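Local structure of Er-derived vesicles protein ERV41 (Saccharomyces cerevisiae, 3ZLC) at residues A[24-37]-A[48-61]. The protein is a constituent of COPII-coated transport vesicles that helps carry a subset of secretory proteins from the endoplasmic reticulum to the Golgi, here seen as its lumenal domain. Residues are numbered along the deposited sequence; the frame is centred on the assembly and turned at random.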
ATOM      1  N   MET A  24       3.624  -4.985  -3.078  1.00 15.03           N
ATOM      2  CA  MET A  24       2.400  -4.195  -3.132  0.53 18.81           C
ATOM      3  C   MET A  24       1.445  -4.700  -4.220  1.00 23.34           C
ATOM      4  O   MET A  24       1.877  -5.060  -5.309  1.00 16.99           O
ATOM      5  CB  MET A  24       2.764  -2.732  -3.400  0.53 18.13           C
ATOM      6  CG  MET A  24       1.748  -1.739  -2.900  0.53 15.20           C
ATOM      7  SD  MET A  24       2.111  -0.029  -3.351  0.53 35.73           S
ATOM      8  CE  MET A  24       3.342  -0.291  -4.634  0.53 31.48           C
ATOM      9  N   ASP A  25       0.156  -4.700  -3.926  1.00 15.59           N
ATOM     10  CA  ASP A  25      -0.842  -5.014  -4.926  1.00 19.62           C
ATOM     11  C   ASP A  25      -2.014  -4.171  -4.484  1.00 15.47           C
ATOM     12  O   ASP A  25      -2.614  -4.428  -3.440  1.00 12.96           O
ATOM     13  CB  ASP A  25      -1.191  -6.505  -4.917  1.00 21.44           C
ATOM     14  CG  ASP A  25      -2.129  -6.874  -6.064  1.00 29.24           C
ATOM     15  OD1 ASP A  25      -3.191  -6.220  -6.201  1.00 20.56           O
ATOM     16  OD2 ASP A  25      -1.787  -7.772  -6.847  1.00 37.26           O
ATOM     17  N   ILE A  26      -2.281  -3.100  -5.228  1.00 13.67           N
ATOM     18  CA  ILE A  26      -3.266  -2.089  -4.830  0.83 15.69           C
ATOM     19  C   ILE A  26      -4.139  -1.704  -6.035  1.00 15.07           C
ATOM     20  O   ILE A  26      -3.650  -1.723  -7.167  1.00 16.23           O
ATOM     21  CB  ILE A  26      -2.522  -0.840  -4.274  0.83 18.04           C
ATOM     22  CG1 ILE A  26      -1.700  -1.239  -3.042  0.83 21.25           C
ATOM     23  CG2 ILE A  26      -3.482   0.293  -3.907  0.83 19.84           C
ATOM     24  CD1 ILE A  26      -0.944  -0.107  -2.417  0.83 29.47           C
ATOM     25  N   TYR A  27      -5.411  -1.366  -5.798  1.00 14.49           N
ATOM     26  CA  TYR A  27      -6.253  -0.795  -6.851  1.00 13.64           C
ATOM     27  C   TYR A  27      -6.402   0.664  -6.449  1.00 19.45           C
ATOM     28  O   TYR A  27      -6.677   0.952  -5.290  1.00 15.67           O
ATOM     29  CB  TYR A  27      -7.651  -1.430  -6.880  1.00 14.31           C
ATOM     30  CG  TYR A  27      -7.705  -2.929  -7.135  1.00 16.23           C
ATOM     31  CD1 TYR A  27      -6.696  -3.588  -7.836  1.00 15.73           C
ATOM     32  CD2 TYR A  27      -8.772  -3.681  -6.668  1.00 14.99           C
ATOM     33  CE1 TYR A  27      -6.767  -4.970  -8.071  1.00 18.04           C
ATOM     34  CE2 TYR A  27      -8.853  -5.049  -6.891  1.00 19.05           C
ATOM     35  CZ  TYR A  27      -7.847  -5.690  -7.589  1.00 24.61           C
ATOM     36  OH  TYR A  27      -7.929  -7.053  -7.814  1.00 23.03           O
ATOM     37  N   VAL A  28      -6.200   1.578  -7.388  1.00 14.20           N
ATOM     38  CA  VAL A  28      -6.420   3.011  -7.140  1.00 14.53           C
ATOM     39  C   VAL A  28      -7.536   3.478  -8.071  1.00 17.20           C
ATOM     40  O   VAL A  28      -7.554   3.096  -9.242  1.00 16.61           O
ATOM     41  CB  VAL A  28      -5.145   3.846  -7.436  1.00 18.17           C
ATOM     42  CG1 VAL A  28      -5.396   5.332  -7.162  1.00 18.91           C
ATOM     43  CG2 VAL A  28      -3.964   3.357  -6.578  1.00 17.28           C
ATOM     44  N   ASN A  29      -8.455   4.301  -7.558  1.00 16.18           N
ATOM     45  CA  ASN A  29      -9.624   4.784  -8.322  1.00 18.73           C
ATOM     46  C   ASN A  29      -9.254   5.922  -9.280  1.00 20.31           C
ATOM     47  O   ASN A  29     -10.034   6.855  -9.492  1.00 20.91           O
ATOM     48  CB  ASN A  29     -10.703   5.237  -7.319  1.00 17.89           C
ATOM     49  CG  ASN A  29     -12.101   5.388  -7.918  1.00 19.30           C
ATOM     50  OD1 ASN A  29     -13.015   5.796  -7.201  1.00 21.63           O
ATOM     51  ND2 ASN A  29     -12.284   5.052  -9.210  1.00 20.25           N
ATOM     52  N   THR A  30      -8.072   5.814  -9.890  1.00 18.92           N
ATOM     53  CA  THR A  30      -7.595   6.774 -10.898  1.00 21.51           C
ATOM     54  C   THR A  30      -6.888   6.005 -12.020  1.00 19.30           C
ATOM     55  O   THR A  30      -6.244   4.976 -11.761  1.00 20.21           O
ATOM     56  CB  THR A  30      -6.596   7.780 -10.272  1.00 20.23           C
ATOM     57  OG1 THR A  30      -7.224   8.471  -9.175  1.00 20.43           O
ATOM     58  CG2 THR A  30      -6.108   8.796 -11.310  1.00 19.68           C
ATOM     59  N   LYS A  31      -7.034   6.476 -13.259  1.00 19.84           N
ATOM     60  CA  LYS A  31      -6.345   5.864 -14.407  1.00 22.79           C
ATOM     61  C   LYS A  31      -4.841   5.915 -14.207  1.00 19.52           C
ATOM     62  O   LYS A  31      -4.327   6.882 -13.633  1.00 23.66           O
ATOM     63  CB  LYS A  31      -6.684   6.600 -15.703  1.00 25.49           C
ATOM     64  CG  LYS A  31      -8.158   6.860 -15.903  1.00 41.04           C
ATOM     65  CD  LYS A  31      -8.903   5.596 -16.202  1.00 45.74           C
ATOM     66  CE  LYS A  31      -9.284   5.546 -17.669  1.00 52.74           C
ATOM     67  NZ  LYS A  31      -9.954   4.256 -17.990  1.00 48.83           N
ATOM     68  N   CYS A  32      -4.132   4.885 -14.674  1.00 21.46           N
ATOM     69  CA  CYS A  32      -2.700   4.731 -14.371  1.00 19.97           C
ATOM     70  C   CYS A  32      -1.841   5.926 -14.806  1.00 20.24           C
ATOM     71  O   CYS A  32      -0.926   6.338 -14.089  1.00 21.75           O
ATOM     72  CB  CYS A  32      -2.153   3.464 -15.035  1.00 24.21           C
ATOM     73  SG  CYS A  32      -2.896   1.927 -14.457  1.00 23.37           S
ATOM     74  N   ASP A  33      -2.126   6.466 -15.984  1.00 20.76           N
ATOM     75  CA  ASP A  33      -1.252   7.471 -16.595  1.00 23.91           C
ATOM     76  C   ASP A  33      -1.284   8.833 -15.870  1.00 22.45           C
ATOM     77  O   ASP A  33      -0.448   9.702 -16.129  1.00 22.62           O
ATOM     78  CB  ASP A  33      -1.571   7.617 -18.097  1.00 24.58           C
ATOM     79  CG  ASP A  33      -0.956   6.490 -18.960  1.00 29.79           C
ATOM     80  OD1 ASP A  33      -0.355   5.551 -18.413  1.00 31.19           O
ATOM     81  OD2 ASP A  33      -1.078   6.536 -20.197  1.00 27.40           O
ATOM     82  N   TRP A  34      -2.234   9.015 -14.956  1.00 21.25           N
ATOM     83  CA  TRP A  34      -2.251  10.223 -14.127  1.00 29.69           C
ATOM     84  C   TRP A  34      -1.329  10.062 -12.919  1.00 31.15           C
ATOM     85  O   TRP A  34      -1.035  11.031 -12.215  1.00 24.54           O
ATOM     86  CB  TRP A  34      -3.664  10.511 -13.596  1.00 25.78           C
ATOM     87  CG  TRP A  34      -4.693  10.856 -14.641  1.00 23.36           C
ATOM     88  CD1 TRP A  34      -5.811  10.133 -14.950  1.00 28.88           C
ATOM     89  CD2 TRP A  34      -4.716  12.011 -15.490  1.00 24.26           C
ATOM     90  NE1 TRP A  34      -6.517  10.761 -15.943  1.00 24.97           N
ATOM     91  CE2 TRP A  34      -5.863  11.912 -16.299  1.00 25.18           C
ATOM     92  CE3 TRP A  34      -3.871  13.113 -15.660  1.00 25.13           C
ATOM     93  CZ2 TRP A  34      -6.195  12.871 -17.249  1.00 26.89           C
ATOM     94  CZ3 TRP A  34      -4.201  14.068 -16.604  1.00 26.83           C
ATOM     95  CH2 TRP A  34      -5.352  13.941 -17.390  1.00 27.76           C
ATOM     96  N   LEU A  35      -0.903   8.825 -12.658  1.00 20.96           N
ATOM     97  CA  LEU A  35      -0.242   8.495 -11.395  1.00 23.53           C
ATOM     98  C   LEU A  35       1.275   8.510 -11.486  1.00 26.04           C
ATOM     99  O   LEU A  35       1.849   8.180 -12.535  1.00 25.13           O
ATOM    100  CB  LEU A  35      -0.700   7.115 -10.896  1.00 20.92           C
ATOM    101  CG  LEU A  35      -2.189   7.004 -10.563  1.00 22.03           C
ATOM    102  CD1 LEU A  35      -2.551   5.605 -10.076  1.00 22.20           C
ATOM    103  CD2 LEU A  35      -2.597   8.063  -9.546  1.00 22.44           C
ATOM    104  N   GLN A  36       1.923   8.890 -10.384  1.00 20.32           N
ATOM    105  CA  GLN A  36       3.357   8.672 -10.237  1.00 21.02           C
ATOM    106  C   GLN A  36       3.626   8.019  -8.882  1.00 23.35           C
ATOM    107  O   GLN A  36       2.921   8.276  -7.891  1.00 22.98           O
ATOM    108  CB  GLN A  36       4.144   9.981 -10.393  1.00 27.76           C
ATOM    109  CG  GLN A  36       3.991  10.960  -9.230  1.00 33.78           C
ATOM    110  CD  GLN A  36       4.982  12.112  -9.310  1.00 51.86           C
ATOM    111  OE1 GLN A  36       6.179  11.903  -9.529  1.00 57.31           O
ATOM    112  NE2 GLN A  36       4.487  13.335  -9.135  1.00 53.15           N
ATOM    113  N   ILE A  37       4.632   7.155  -8.836  1.00 23.45           N
ATOM    114  CA  ILE A  37       4.951   6.440  -7.601  1.00 22.74           C
ATOM    115  C   ILE A  37       6.413   6.725  -7.274  1.00 23.38           C
ATOM    116  O   ILE A  37       7.294   6.488  -8.116  1.00 24.95           O
ATOM    117  CB  ILE A  37       4.676   4.945  -7.766  1.00 19.99           C
ATOM    118  CG1 ILE A  37       3.190   4.729  -8.089  1.00 23.00           C
ATOM    119  CG2 ILE A  37       5.078   4.147  -6.509  1.00 16.82           C
ATOM    120  CD1 ILE A  37       2.851   3.321  -8.360  1.00 29.61           C
ATOM    121  N   LEU A  48      11.880   8.016  -8.580  1.00 29.17           N
ATOM    122  CA  LEU A  48      10.708   7.538  -9.317  1.00 33.59           C
ATOM    123  C   LEU A  48      10.728   6.021  -9.459  1.00 34.02           C
ATOM    124  O   LEU A  48      11.708   5.437  -9.930  1.00 36.61           O
ATOM    125  CB  LEU A  48      10.633   8.184 -10.700  1.00 31.36           C
ATOM    126  CG  LEU A  48       9.733   9.411 -10.847  1.00 40.99           C
ATOM    127  CD1 LEU A  48       9.864  10.009 -12.243  1.00 50.30           C
ATOM    128  CD2 LEU A  48       8.292   9.052 -10.571  1.00 38.89           C
ATOM    129  N   VAL A  49       9.654   5.373  -9.027  1.00 26.03           N
ATOM    130  CA  VAL A  49       9.523   3.946  -9.238  1.00 31.14           C
ATOM    131  C   VAL A  49       8.818   3.758 -10.571  1.00 43.80           C
ATOM    132  O   VAL A  49       7.633   4.068 -10.721  1.00 40.43           O
ATOM    133  CB  VAL A  49       8.718   3.265  -8.127  1.00 39.49           C
ATOM    134  CG1 VAL A  49       8.445   1.824  -8.515  1.00 45.54           C
ATOM    135  CG2 VAL A  49       9.471   3.331  -6.825  1.00 33.19           C
ATOM    136  N   LEU A  50       9.560   3.282 -11.556  1.00 54.20           N
ATOM    137  CA  LEU A  50       8.990   3.084 -12.872  1.00 55.22           C
ATOM    138  C   LEU A  50       9.012   1.608 -13.207  1.00 42.56           C
ATOM    139  O   LEU A  50       7.962   0.978 -13.354  1.00 46.90           O
ATOM    140  CB  LEU A  50       9.765   3.891 -13.913  1.00 61.67           C
ATOM    141  CG  LEU A  50       9.498   5.398 -13.884  1.00 65.05           C
ATOM    142  CD1 LEU A  50      10.473   6.152 -14.769  1.00 66.26           C
ATOM    143  CD2 LEU A  50       8.066   5.696 -14.309  1.00 63.42           C
ATOM    144  N   GLU A  51      10.215   1.053 -13.280  1.00 41.57           N
ATOM    145  CA  GLU A  51      10.399  -0.299 -13.784  1.00 48.60           C
ATOM    146  C   GLU A  51      10.045  -1.409 -12.795  1.00 43.04           C
ATOM    147  O   GLU A  51       9.842  -2.546 -13.213  1.00 44.42           O
ATOM    148  CB  GLU A  51      11.823  -0.490 -14.337  1.00 60.59           C
ATOM    149  CG  GLU A  51      12.940  -0.367 -13.309  1.00 66.35           C
ATOM    150  CD  GLU A  51      14.308  -0.664 -13.905  1.00 72.30           C
ATOM    151  OE1 GLU A  51      14.789   0.142 -14.732  1.00 73.71           O
ATOM    152  OE2 GLU A  51      14.904  -1.702 -13.539  1.00 71.91           O
ATOM    153  N   GLU A  52       9.955  -1.098 -11.499  1.00 30.12           N
ATOM    154  CA  GLU A  52       9.751  -2.154 -10.499  1.00 33.91           C
ATOM    155  C   GLU A  52       8.286  -2.524 -10.297  1.00 40.48           C
ATOM    156  O   GLU A  52       7.979  -3.509  -9.619  1.00 40.52           O
ATOM    157  CB  GLU A  52      10.368  -1.781  -9.143  1.00 40.90           C
ATOM    158  CG  GLU A  52      11.883  -1.923  -9.071  1.00 53.62           C
ATOM    159  CD  GLU A  52      12.582  -0.587  -9.094  1.00 59.61           C
ATOM    160  OE1 GLU A  52      11.968   0.389  -9.583  1.00 57.57           O
ATOM    161  OE2 GLU A  52      13.741  -0.511  -8.627  1.00 64.87           O
ATOM    162  N   LEU A  53       7.381  -1.726 -10.862  1.00 33.31           N
ATOM    163  CA  LEU A  53       5.957  -1.985 -10.687  1.00 26.98           C
ATOM    164  C   LEU A  53       5.237  -2.092 -12.014  1.00 30.39           C
ATOM    165  O   LEU A  53       5.647  -1.499 -13.015  1.00 34.02           O
ATOM    166  CB  LEU A  53       5.293  -0.893  -9.846  1.00 25.87           C
ATOM    167  CG  LEU A  53       5.757  -0.674  -8.412  1.00 28.24           C
ATOM    168  CD1 LEU A  53       5.183   0.636  -7.862  1.00 33.98           C
ATOM    169  CD2 LEU A  53       5.366  -1.849  -7.504  1.00 25.17           C
ATOM    170  N   GLN A  54       4.170  -2.874 -12.032  1.00 21.79           N
ATOM    171  CA  GLN A  54       3.275  -2.897 -13.180  0.60 24.53           C
ATOM    172  C   GLN A  54       2.100  -1.986 -12.868  1.00 23.73           C
ATOM    173  O   GLN A  54       1.564  -2.025 -11.756  1.00 17.99           O
ATOM    174  CB  GLN A  54       2.795  -4.323 -13.454  0.60 30.01           C
ATOM    175  CG  GLN A  54       3.906  -5.231 -13.966  0.60 35.69           C
ATOM    176  CD  GLN A  54       4.629  -4.620 -15.153  0.60 39.39           C
ATOM    177  OE1 GLN A  54       5.823  -4.335 -15.092  0.60 41.48           O
ATOM    178  NE2 GLN A  54       3.898  -4.401 -16.234  0.60 44.55           N
ATOM    179  N   LEU A  55       1.722  -1.156 -13.827  1.00 20.90           N
ATOM    180  CA  LEU A  55       0.538  -0.308 -13.698  1.00 20.80           C
ATOM    181  C   LEU A  55      -0.406  -0.717 -14.821  1.00 27.00           C
ATOM    182  O   LEU A  55      -0.079  -0.580 -15.997  1.00 25.06           O
ATOM    183  CB  LEU A  55       0.894   1.179 -13.806  1.00 20.88           C
ATOM    184  CG  LEU A  55       1.286   1.852 -12.486  1.00 26.67           C
ATOM    185  CD1 LEU A  55       2.640   1.351 -12.028  1.00 33.64           C
ATOM    186  CD2 LEU A  55       1.291   3.376 -12.603  1.00 28.41           C
ATOM    187  N   GLU A  56      -1.557  -1.271 -14.460  1.00 20.63           N
ATOM    188  CA  GLU A  56      -2.484  -1.762 -15.470  1.00 29.83           C
ATOM    189  C   GLU A  56      -3.857  -1.154 -15.284  1.00 24.82           C
ATOM    190  O   GLU A  56      -4.369  -1.096 -14.156  1.00 19.61           O
ATOM    191  CB  GLU A  56      -2.557  -3.291 -15.415  1.00 27.94           C
ATOM    192  CG  GLU A  56      -1.292  -3.959 -15.951  1.00 39.20           C
ATOM    193  CD  GLU A  56      -1.355  -5.477 -15.939  1.00 43.07           C
ATOM    194  OE1 GLU A  56      -2.447  -6.038 -15.696  1.00 39.76           O
ATOM    195  OE2 GLU A  56      -0.302  -6.110 -16.168  1.00 44.02           O
ATOM    196  N   GLU A  57      -4.454  -0.720 -16.390  1.00 20.97           N
ATOM    197  CA  GLU A  57      -5.790  -0.125 -16.357  1.00 28.77           C
ATOM    198  C   GLU A  57      -6.799  -1.156 -15.878  1.00 25.17           C
ATOM    199  O   GLU A  57      -6.687  -2.339 -16.211  1.00 24.57           O
ATOM    200  CB  GLU A  57      -6.206   0.367 -17.746  1.00 36.79           C
ATOM    201  CG  GLU A  57      -5.182   1.246 -18.455  1.00 50.52           C
ATOM    202  CD  GLU A  57      -4.976   2.575 -17.771  1.00 54.98           C
ATOM    203  OE1 GLU A  57      -5.816   2.952 -16.927  1.00 51.53           O
ATOM    204  OE2 GLU A  57      -3.968   3.249 -18.083  1.00 58.83           O
ATOM    205  N   MET A  58      -7.792  -0.712 -15.113  1.00 24.65           N
ATOM    206  CA  MET A  58      -8.849  -1.616 -14.658  1.00 21.69           C
ATOM    207  C   MET A  58     -10.117  -0.830 -14.397  1.00 25.71           C
ATOM    208  O   MET A  58     -10.051   0.389 -14.211  1.00 23.66           O
ATOM    209  CB  MET A  58      -8.410  -2.293 -13.366  1.00 22.59           C
ATOM    210  CG  MET A  58      -8.354  -1.323 -12.182  1.00 18.08           C
ATOM    211  SD  MET A  58      -7.837  -2.107 -10.637  1.00 21.70           S
ATOM    212  CE  MET A  58      -9.174  -3.274 -10.375  1.00 20.95           C
ATOM    213  N   PRO A  59     -11.284  -1.512 -14.382  1.00 24.30           N
ATOM    214  CA  PRO A  59     -12.446  -0.812 -13.821  1.00 26.15           C
ATOM    215  C   PRO A  59     -12.331  -0.921 -12.304  1.00 24.48           C
ATOM    216  O   PRO A  59     -12.279  -2.050 -11.784  1.00 21.18           O
ATOM    217  CB  PRO A  59     -13.648  -1.646 -14.321  1.00 26.67           C
ATOM    218  CG  PRO A  59     -13.058  -2.667 -15.341  1.00 30.92           C
ATOM    219  CD  PRO A  59     -11.639  -2.859 -14.863  1.00 29.47           C
ATOM    220  N   PHE A  60     -12.269   0.210 -11.605  1.00 24.79           N
ATOM    221  CA  PHE A  60     -12.109   0.183 -10.150  1.00 21.73           C
ATOM    222  C   PHE A  60     -13.230  -0.613  -9.481  1.00 19.77           C
ATOM    223  O   PHE A  60     -14.391  -0.497  -9.847  1.00 21.09           O
ATOM    224  CB  PHE A  60     -12.038   1.607  -9.564  1.00 19.74           C
ATOM    225  CG  PHE A  60     -11.741   1.637  -8.075  1.00 17.93           C
ATOM    226  CD1 PHE A  60     -10.457   1.377  -7.606  1.00 17.80           C
ATOM    227  CD2 PHE A  60     -12.744   1.939  -7.150  1.00 20.75           C
ATOM    228  CE1 PHE A  60     -10.169   1.396  -6.237  1.00 16.64           C
ATOM    229  CE2 PHE A  60     -12.466   1.965  -5.763  1.00 17.53           C
ATOM    230  CZ  PHE A  60     -11.175   1.701  -5.318  1.00 16.25           C
ATOM    231  N   PHE A  61     -12.864  -1.452  -8.521  1.00 18.87           N
ATOM    232  CA  PHE A  61     -13.856  -2.198  -7.760  1.00 19.92           C
ATOM    233  C   PHE A  61     -13.296  -2.571  -6.404  1.00 19.23           C
ATOM    234  O   PHE A  61     -12.076  -2.594  -6.198  1.00 19.44           O
ATOM    235  CB  PHE A  61     -14.332  -3.451  -8.515  1.00 21.26           C
ATOM    236  CG  PHE A  61     -13.356  -4.609  -8.479  1.00 23.35           C
ATOM    237  CD1 PHE A  61     -12.251  -4.638  -9.329  1.00 20.98           C
ATOM    238  CD2 PHE A  61     -13.555  -5.680  -7.603  1.00 19.81           C
ATOM    239  CE1 PHE A  61     -11.360  -5.716  -9.304  1.00 24.63           C
ATOM    240  CE2 PHE A  61     -12.669  -6.768  -7.575  1.00 21.43           C
ATOM    241  CZ  PHE A  61     -11.576  -6.783  -8.425  1.00 18.80           C
TER
HETATM  242  O   HOH W   1     -11.121   2.765 -15.584  1.00 42.26           O
HETATM  243  O   HOH W   2      -1.198   2.941 -18.855  1.00 44.85           O
HETATM  244  O   HOH W   3       6.040   6.194 -11.315  1.00 41.88           O
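I37 and V49 join the backbones where strand 35-41 meets the start of 48-61: V49 N donates to I37 O (2.8 Å), and a water accepts from I37 N and donates to V49 O, extending the antiparallel pairing of 35-41 with 47-48. Beyond the type I turn L50-L53, strand 53-57 edges the six-stranded sheet that also holds strand 19-28, with strand 117-126 between the two. Residues 24-37 run from strand 19-28 of this sheet to strand 35-41 of the eight-stranded sheet, passing strand 53-57 through a short 3-10 segment at 32-34. L53 CD1 lies 3.6 Å from I37 CD1. C32, disulfide-bonded to C117, rests its SG against the backbone of E56, 3.3 Å from E56 C. E57, its chain bent at chi2 (-67°), folds its carboxylate back to C32 N, a long, weak but nearly straight hydrogen bond from N to OE1 (3.4 Å). A water bridges E57 OE2 and D33 OD1, and another links K31 NZ with M58 O.

At the other end aromatic rings dominate. M58 CE sits 3.5 Å from the centroid of the Y27 ring, squarely over one face, with SD oblique beside CD1 in a Met-aromatic contact. F61 CE1 lies 3.5 Å from Y27 CE2, the ring planes 38° apart; F61 O, at the edge of the Y27 ring, is buried without a hydrogen-bond partner in the model. The N29 amide is stacked on the F60 ring, 12° between planes. N29 ND2 is hydrogen-bonded to N115 O and E113 O, and OD1 accepts from N155 ND2, which should hold the amide flat against the phenyl. The contact therefore combines a mostly apolar interior, tied to strand 117-126 by the disulfide, with a charged margin where the shared water probably eases repulsion between D33 and E57, and K31, beyond salt-bridge range, adds an opposite charge.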